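Local coordinates for protein beta-agarase D (Zobellia galactanivorans, PDB 4ASM) that cleaves the beta-1,4-linkages between beta-D-galactose and 3,6-anhydro-alpha-L-galactose in agarose, as a retaining endo-acting glycoside hydrolase of family 16, at residues V141-L146 with V213-G218; I163-G168 with K182-H187. All coordinates share one frame; numbering follows the deposited sequence.

Contact 1 (V141-L146 with V213-G218)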
ATOM      1  N   VAL A 141       0.643  -4.818  11.870  1.00  6.65           N
ATOM      2  CA  VAL A 141       0.407  -5.633  10.676  1.00  6.37           C
ATOM      3  C   VAL A 141      -0.364  -6.896  11.074  1.00  6.72           C
ATOM      4  O   VAL A 141      -0.042  -7.521  12.092  1.00  6.23           O
ATOM      5  CB  VAL A 141       1.761  -6.007  10.027  1.00  6.11           C
ATOM      6  CG1 VAL A 141       1.569  -6.913   8.812  1.00  6.92           C
ATOM      7  CG2 VAL A 141       2.553  -4.726   9.669  1.00  6.66           C
ATOM      8  N   MET A 142      -1.367  -7.295  10.293  1.00  6.55           N
ATOM      9  CA  MET A 142      -2.107  -8.511  10.620  1.00  7.78           C
ATOM     10  C   MET A 142      -1.225  -9.742  10.565  1.00  6.93           C
ATOM     11  O   MET A 142      -0.501  -9.951   9.585  1.00  6.72           O
ATOM     12  CB  MET A 142      -3.268  -8.739   9.681  1.00  8.30           C
ATOM     13  CG  MET A 142      -4.339  -7.736   9.775  1.00  9.88           C
ATOM     14  SD  MET A 142      -5.806  -8.306   8.857  1.00 12.73           S
ATOM     15  CE  MET A 142      -5.050  -8.358   7.228  1.00 15.06           C
ATOM     16  N   ASN A 143      -1.353 -10.579  11.594  1.00  7.36           N
ATOM     17  CA  ASN A 143      -0.722 -11.894  11.603  1.00  7.26           C
ATOM     18  C   ASN A 143      -1.546 -12.879  10.759  1.00  6.78           C
ATOM     19  O   ASN A 143      -2.122 -13.849  11.260  1.00  7.02           O
ATOM     20  CB  ASN A 143      -0.560 -12.406  13.036  1.00  7.39           C
ATOM     21  CG  ASN A 143       0.304 -13.631  13.089  1.00  9.71           C
ATOM     22  OD1 ASN A 143       1.161 -13.831  12.225  1.00 11.14           O
ATOM     23  ND2 ASN A 143       0.070 -14.478  14.075  1.00 14.16           N
ATOM     24  N   SER A 144      -1.600 -12.584   9.464  1.00  7.06           N
ATOM     25  CA  SER A 144      -2.481 -13.243   8.500  1.00  6.77           C
ATOM     26  C   SER A 144      -1.787 -13.259   7.161  1.00  6.38           C
ATOM     27  O   SER A 144      -0.951 -12.408   6.885  1.00  6.62           O
ATOM     28  CB  SER A 144      -3.766 -12.432   8.335  1.00  6.64           C
ATOM     29  OG  SER A 144      -4.674 -13.046   7.446  1.00  7.70           O
ATOM     30  N   THR A 145      -2.145 -14.232   6.323  1.00  6.42           N
ATOM     31  CA  THR A 145      -1.618 -14.269   4.963  1.00  6.52           C
ATOM     32  C   THR A 145      -2.312 -13.247   4.054  1.00  6.76           C
ATOM     33  O   THR A 145      -1.890 -13.055   2.915  1.00  6.55           O
ATOM     34  CB  THR A 145      -1.765 -15.659   4.350  1.00  6.24           C
ATOM     35  OG1 THR A 145      -3.159 -15.979   4.294  1.00  7.26           O
ATOM     36  CG2 THR A 145      -1.071 -16.695   5.235  1.00  7.81           C
ATOM     37  N   LEU A 146      -3.387 -12.627   4.544  1.00  5.97           N
ATOM     38  CA  LEU A 146      -4.040 -11.504   3.847  1.00  5.91           C
ATOM     39  C   LEU A 146      -3.151 -10.278   3.795  1.00  5.98           C
ATOM     40  O   LEU A 146      -2.211 -10.136   4.581  1.00  6.06           O
ATOM     41  CB  LEU A 146      -5.326 -11.104   4.580  1.00  6.68           C
ATOM     42  CG  LEU A 146      -6.411 -12.168   4.600  1.00  5.60           C
ATOM     43  CD1 LEU A 146      -7.491 -11.761   5.585  1.00  8.45           C
ATOM     44  CD2 LEU A 146      -7.003 -12.414   3.221  1.00  6.23           C
ATOM     45  N   VAL A 213      14.210 -10.162  11.235  1.00  9.58           N
ATOM     46  CA  VAL A 213      12.733 -10.110  11.187  1.00  9.40           C
ATOM     47  C   VAL A 213      12.238 -11.236  10.264  1.00  9.69           C
ATOM     48  O   VAL A 213      12.448 -11.183   9.039  1.00  9.42           O
ATOM     49  CB  VAL A 213      12.195  -8.707  10.755  1.00  9.36           C
ATOM     50  CG1 VAL A 213      10.650  -8.723  10.669  1.00  9.85           C
ATOM     51  CG2 VAL A 213      12.652  -7.620  11.720  1.00  9.53           C
ATOM     52  N   THR A 214      11.647 -12.276  10.862  1.00 10.20           N
ATOM     53  CA  THR A 214      11.135 -13.417  10.122  1.00 11.26           C
ATOM     54  C   THR A 214       9.749 -13.159   9.613  1.00  9.33           C
ATOM     55  O   THR A 214       9.336 -13.778   8.636  1.00  8.99           O
ATOM     56  CB  THR A 214      10.800 -14.650  10.988  1.00 12.55           C
ATOM     57  OG1 THR A 214      11.165 -14.471  12.341  1.00 17.53           O
ATOM     58  CG2 THR A 214      11.256 -15.960  10.343  1.00 16.91           C
ATOM     59  N   GLN A 215       8.984 -12.352  10.354  1.00  8.07           N
ATOM     60  CA  GLN A 215       7.624 -12.020   9.937  1.00  7.22           C
ATOM     61  C   GLN A 215       7.254 -10.645  10.437  1.00  6.23           C
ATOM     62  O   GLN A 215       7.630 -10.256  11.534  1.00  6.76           O
ATOM     63  CB  GLN A 215       6.596 -13.051  10.434  1.00  6.67           C
ATOM     64  CG  GLN A 215       6.354 -13.072  11.953  1.00  7.30           C
ATOM     65  CD  GLN A 215       5.210 -13.992  12.326  1.00  9.31           C
ATOM     66  OE1 GLN A 215       4.107 -13.548  12.639  1.00 12.29           O
ATOM     67  NE2 GLN A 215       5.468 -15.288  12.272  1.00 10.04           N
ATOM     68  N   TRP A 216       6.480  -9.931   9.614  1.00  5.81           N
ATOM     69  CA  TRP A 216       5.946  -8.637  10.027  1.00  5.68           C
ATOM     70  C   TRP A 216       4.605  -8.764  10.722  1.00  6.00           C
ATOM     71  O   TRP A 216       4.228  -7.872  11.480  1.00  6.08           O
ATOM     72  CB  TRP A 216       5.882  -7.666   8.846  1.00  6.24           C
ATOM     73  CG  TRP A 216       7.248  -7.345   8.348  1.00  5.26           C
ATOM     74  CD1 TRP A 216       7.873  -7.854   7.239  1.00  6.82           C
ATOM     75  CD2 TRP A 216       8.173  -6.432   8.950  1.00  5.26           C
ATOM     76  NE1 TRP A 216       9.131  -7.319   7.121  1.00  6.90           N
ATOM     77  CE2 TRP A 216       9.339  -6.432   8.147  1.00  6.53           C
ATOM     78  CE3 TRP A 216       8.122  -5.594  10.086  1.00  6.22           C
ATOM     79  CZ2 TRP A 216      10.467  -5.648   8.458  1.00  6.62           C
ATOM     80  CZ3 TRP A 216       9.237  -4.802  10.388  1.00  6.98           C
ATOM     81  CH2 TRP A 216      10.392  -4.842   9.573  1.00  6.19           C
ATOM     82  N   GLY A 217       3.893  -9.860  10.453  1.00  6.16           N
ATOM     83  CA  GLY A 217       2.581 -10.082  11.047  1.00  5.96           C
ATOM     84  C   GLY A 217       2.661 -10.057  12.563  1.00  7.25           C
ATOM     85  O   GLY A 217       3.496 -10.736  13.162  1.00  7.67           O
ATOM     86  N   GLY A 218       1.776  -9.290  13.182  1.00  7.01           N
ATOM     87  CA  GLY A 218       1.787  -9.142  14.647  1.00  8.44           C
ATOM     88  C   GLY A 218       2.724  -8.080  15.194  1.00  8.66           C
ATOM     89  O   GLY A 218       2.659  -7.760  16.395  1.00  9.46           O
TER

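Contact 2 (I163-G168 with K182-H187)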
ATOM      1  N   ILE A 163       1.733   2.982   0.643  1.00  6.78           N
ATOM      2  CA  ILE A 163       2.543   3.155   1.840  1.00  7.02           C
ATOM      3  C   ILE A 163       2.959   1.760   2.308  1.00  6.32           C
ATOM      4  O   ILE A 163       4.155   1.478   2.447  1.00  5.98           O
ATOM      5  CB  ILE A 163       1.797   3.942   2.917  1.00  8.05           C
ATOM      6  CG1 ILE A 163       1.705   5.415   2.485  1.00 11.56           C
ATOM      7  CG2 ILE A 163       2.566   3.878   4.221  1.00  7.50           C
ATOM      8  CD1 ILE A 163       0.349   5.988   2.438  1.00 16.11           C
ATOM      9  N   MET A 164       1.982   0.890   2.530  1.00  4.82           N
ATOM     10  CA  MET A 164       2.282  -0.481   2.927  1.00  5.70           C
ATOM     11  C   MET A 164       1.406  -1.469   2.159  1.00  5.49           C
ATOM     12  O   MET A 164       0.190  -1.283   2.053  1.00  5.11           O
ATOM     13  CB  MET A 164       2.033  -0.655   4.419  1.00  5.76           C
ATOM     14  CG  MET A 164       2.231  -2.109   4.902  1.00  6.63           C
ATOM     15  SD  MET A 164       1.971  -2.326   6.680  1.00  8.67           S
ATOM     16  CE  MET A 164       0.218  -1.959   6.813  1.00  9.52           C
ATOM     17  N   GLU A 165       2.033  -2.532   1.636  1.00  4.92           N
ATOM     18  CA  GLU A 165       1.328  -3.729   1.173  1.00  5.43           C
ATOM     19  C   GLU A 165       2.129  -4.876   1.774  1.00  5.69           C
ATOM     20  O   GLU A 165       3.289  -5.101   1.376  1.00  5.76           O
ATOM     21  CB  GLU A 165       1.328  -3.817  -0.354  1.00  5.51           C
ATOM     22  CG  GLU A 165       0.716  -5.085  -0.900  1.00  6.38           C
ATOM     23  CD  GLU A 165       0.572  -5.022  -2.401  1.00  8.78           C
ATOM     24  OE1 GLU A 165       1.611  -4.821  -3.065  1.00  8.36           O
ATOM     25  OE2 GLU A 165      -0.566  -5.156  -2.921  1.00  9.50           O
ATOM     26  N   CYS A 166       1.551  -5.558   2.766  1.00  4.73           N
ATOM     27  CA  CYS A 166       2.293  -6.557   3.520  1.00  4.93           C
ATOM     28  C   CYS A 166       1.403  -7.753   3.813  1.00  5.37           C
ATOM     29  O   CYS A 166       0.308  -7.594   4.318  1.00  5.44           O
ATOM     30  CB  CYS A 166       2.795  -5.930   4.825  1.00  5.22           C
ATOM     31  SG  CYS A 166       3.807  -7.079   5.818  1.00  6.07           S
ATOM     32  N   TYR A 167       1.881  -8.944   3.458  1.00  5.20           N
ATOM     33  CA  TYR A 167       1.198 -10.203   3.774  1.00  5.57           C
ATOM     34  C   TYR A 167       1.966 -10.826   4.921  1.00  6.63           C
ATOM     35  O   TYR A 167       2.789 -11.733   4.721  1.00  6.60           O
ATOM     36  CB  TYR A 167       1.178 -11.132   2.551  1.00  5.73           C
ATOM     37  CG  TYR A 167       0.900 -10.378   1.261  1.00  5.76           C
ATOM     38  CD1 TYR A 167       1.908  -9.671   0.628  1.00  5.74           C
ATOM     39  CD2 TYR A 167      -0.350 -10.416   0.666  1.00  6.28           C
ATOM     40  CE1 TYR A 167       1.684  -8.964  -0.540  1.00  8.12           C
ATOM     41  CE2 TYR A 167      -0.597  -9.701  -0.530  1.00  6.93           C
ATOM     42  CZ  TYR A 167       0.441  -8.990  -1.111  1.00  6.77           C
ATOM     43  OH  TYR A 167       0.261  -8.270  -2.291  1.00  8.99           O
ATOM     44  N   GLY A 168       1.712 -10.292   6.118  1.00  6.00           N
ATOM     45  CA  GLY A 168       2.662 -10.419   7.217  1.00  6.37           C
ATOM     46  C   GLY A 168       2.730 -11.728   7.963  1.00  5.72           C
ATOM     47  O   GLY A 168       3.721 -11.987   8.672  1.00  5.17           O
ATOM     48  N   LYS A 182       8.641  -9.848   4.354  1.00  5.66           N
ATOM     49  CA  LYS A 182       8.847  -8.671   3.506  1.00  6.39           C
ATOM     50  C   LYS A 182       7.693  -7.666   3.569  1.00  5.49           C
ATOM     51  O   LYS A 182       6.541  -8.019   3.883  1.00  5.96           O
ATOM     52  CB  LYS A 182       9.054  -9.115   2.045  1.00  7.38           C
ATOM     53  CG  LYS A 182      10.250 -10.084   1.864  1.00  9.06           C
ATOM     54  CD  LYS A 182      11.589  -9.417   2.277  1.00 12.40           C
ATOM     55  CE  LYS A 182      12.843 -10.231   1.895  1.00 13.27           C
ATOM     56  NZ  LYS A 182      12.985 -11.436   2.745  1.00 16.19           N
ATOM     57  N   ILE A 183       8.025  -6.409   3.290  1.00  5.23           N
ATOM     58  CA  ILE A 183       7.006  -5.381   3.069  1.00  5.25           C
ATOM     59  C   ILE A 183       7.182  -4.930   1.640  1.00  5.21           C
ATOM     60  O   ILE A 183       8.277  -4.543   1.238  1.00  5.49           O
ATOM     61  CB  ILE A 183       7.131  -4.161   4.029  1.00  4.65           C
ATOM     62  CG1 ILE A 183       7.160  -4.609   5.497  1.00  6.19           C
ATOM     63  CG2 ILE A 183       5.994  -3.119   3.735  1.00  5.73           C
ATOM     64  CD1 ILE A 183       7.345  -3.484   6.493  1.00  6.05           C
ATOM     65  N   HIS A 184       6.114  -5.025   0.851  1.00  4.92           N
ATOM     66  CA  HIS A 184       6.181  -4.521  -0.515  1.00  4.91           C
ATOM     67  C   HIS A 184       6.066  -3.008  -0.536  1.00  5.22           C
ATOM     68  O   HIS A 184       5.040  -2.461  -0.125  1.00  6.51           O
ATOM     69  CB  HIS A 184       5.102  -5.159  -1.394  1.00  5.39           C
ATOM     70  CG  HIS A 184       5.342  -4.975  -2.863  1.00  6.94           C
ATOM     71  ND1 HIS A 184       4.308  -4.889  -3.771  1.00  8.22           N
ATOM     72  CD2 HIS A 184       6.486  -4.821  -3.575  1.00  8.13           C
ATOM     73  CE1 HIS A 184       4.808  -4.733  -4.987  1.00  7.75           C
ATOM     74  NE2 HIS A 184       6.122  -4.672  -4.895  1.00  9.60           N
ATOM     75  N   LEU A 185       7.133  -2.357  -0.989  1.00  5.09           N
ATOM     76  CA  LEU A 185       7.202  -0.891  -1.067  1.00  5.39           C
ATOM     77  C   LEU A 185       6.891  -0.571  -2.526  1.00  5.85           C
ATOM     78  O   LEU A 185       7.675  -0.899  -3.431  1.00  5.94           O
ATOM     79  CB  LEU A 185       8.574  -0.356  -0.637  1.00  6.04           C
ATOM     80  CG  LEU A 185       9.011  -0.847   0.749  1.00  5.57           C
ATOM     81  CD1 LEU A 185      10.414  -0.351   1.011  1.00  6.66           C
ATOM     82  CD2 LEU A 185       8.032  -0.335   1.797  1.00  6.72           C
ATOM     83  N   SER A 186       5.709   0.001  -2.767  1.00  6.04           N
ATOM     84  CA  SER A 186       5.123  -0.092  -4.095  1.00  6.26           C
ATOM     85  C   SER A 186       4.307   1.132  -4.516  1.00  6.03           C
ATOM     86  O   SER A 186       4.078   2.059  -3.744  1.00  6.02           O
ATOM     87  CB  SER A 186       4.259  -1.359  -4.137  1.00  6.88           C
ATOM     88  OG  SER A 186       3.868  -1.735  -5.455  1.00  7.64           O
ATOM     89  N   HIS A 187       3.889   1.092  -5.775  1.00  5.67           N
ATOM     90  CA  HIS A 187       2.969   2.072  -6.346  1.00  5.49           C
ATOM     91  C   HIS A 187       2.370   1.370  -7.542  1.00  5.40           C
ATOM     92  O   HIS A 187       2.803   0.290  -7.900  1.00  5.64           O
ATOM     93  CB  HIS A 187       3.699   3.368  -6.753  1.00  5.66           C
ATOM     94  CG  HIS A 187       4.494   3.247  -8.019  1.00  5.53           C
ATOM     95  ND1 HIS A 187       5.830   2.905  -8.030  1.00  5.67           N
ATOM     96  CD2 HIS A 187       4.138   3.427  -9.317  1.00  6.57           C
ATOM     97  CE1 HIS A 187       6.266   2.892  -9.280  1.00  5.80           C
ATOM     98  NE2 HIS A 187       5.262   3.215 -10.083  1.00  5.81           N
TER
HETATM   99  O   HOH W   1       4.579  -9.289   2.516  1.00  5.91           O

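Contact 1 (V141-L146 with V213-G218)
Two loops of the GH16 beta-sandwich meet where Val141 and Asn143, just past strand 133-140, lie against Trp216, Gly217 and Gly218, just ahead of strand 220-229. Gly218 N donates a hydrogen bond to Val141 O at 2.8 Å, with an N-H...O angle of 161°. The side chain of Val141 sits over the Trp216 peptide: CB comes to 3.4 Å from Trp216 O, and CG1, anti to the backbone N (chi1 177°), reaches the CA of Gly217. Strands 133-140 and 220-229 are antiparallel neighbours, and this contact continues their pairing into the loops at one end; backbone bonding between Val141 and Lys219 belongs to the same join. Beyond it the chain bends in an inverse gamma turn centred on Asn143, whose CA comes to 3.8 Å from Gly217 CA. A side chain on Gly217 would collide with Asn143 CA, and at Gly218 the backbone angles (phi 85°) would press a CB against the preceding carbonyl. Ser144 OG then accepts from Leu146 N at 3.2 Å, an ST turn that leads the loop toward strand 147-153. The indole of Trp216 turns away from Val141 and takes Val213 CG1 over the centre of one face.

Contact 2 (I163-G168 with K182-H187)
Glu165, probably the proton donor of the active site, is paired with His184 through both backbone and side chain, between strands 159-166 and 183-191. His184 N donates to Glu165 O at 2.9 Å; the return bond, Glu165 N to His184 O, is weak at 3.5 Å. The two side chains run side by side in the same direction. Glu165 is extended, with CG anti to the backbone N (chi1 175°), which carries its carboxylate level with the imidazole, the two planes only 7° apart. His184 ND1 meets Glu165 OE1 at 2.8 Å with an almost straight N-H...O angle of 173°. At the far edge of the ring, NE2 bonds to Pro201 O and more weakly to Ser206 OG, so both ring nitrogens have partners; Trp207 stacks on the imidazole, and Ser186 CB lies 3.5 Å above one face. Replacing His184 with an alanine would probably leave Glu165 OE1 without its ND1 partner and the carboxylate freer to turn. On the other side of the strands, Met164 CG packs on Ile183 CG2 and Cys166 SG on Ile183 CG1. Where the strands part, a water accepts from Tyr167 N at 2.9 Å and donates to Lys182 O at 2.7 Å, satisfying both. The nearly coplanar, straight bond probably restrains the turning of the carboxylate, and the histidine is itself held through NE2, consistent with His184 being a second-shell residue that helps to position Glu165 near Glu160 and Glu326.

How the contacts relate
Contact 2 is buried near the middle of the chain and holds the probable acid of the active site; contact 1, about 11 Å away between centres, is only partly buried and joins loops at the sandwich end. Their chemistry differs accordingly: contact 1 relies on backbone bonding and glycines that permit close approach, whereas contact 2 adds a His-carboxylate bond and apolar packing to strand pairing. The two meet directly. Gly217 N probably donates to Gly168 O at 2.8 Å, Trp216 CD1 packs against Lys182 N, and Thr145 O lies near Tyr167 CB. Val141 and Trp216 also touch Cys166, while strand 220-229, which follows contact 1, packs on Met164 and Ile183 of contact 2.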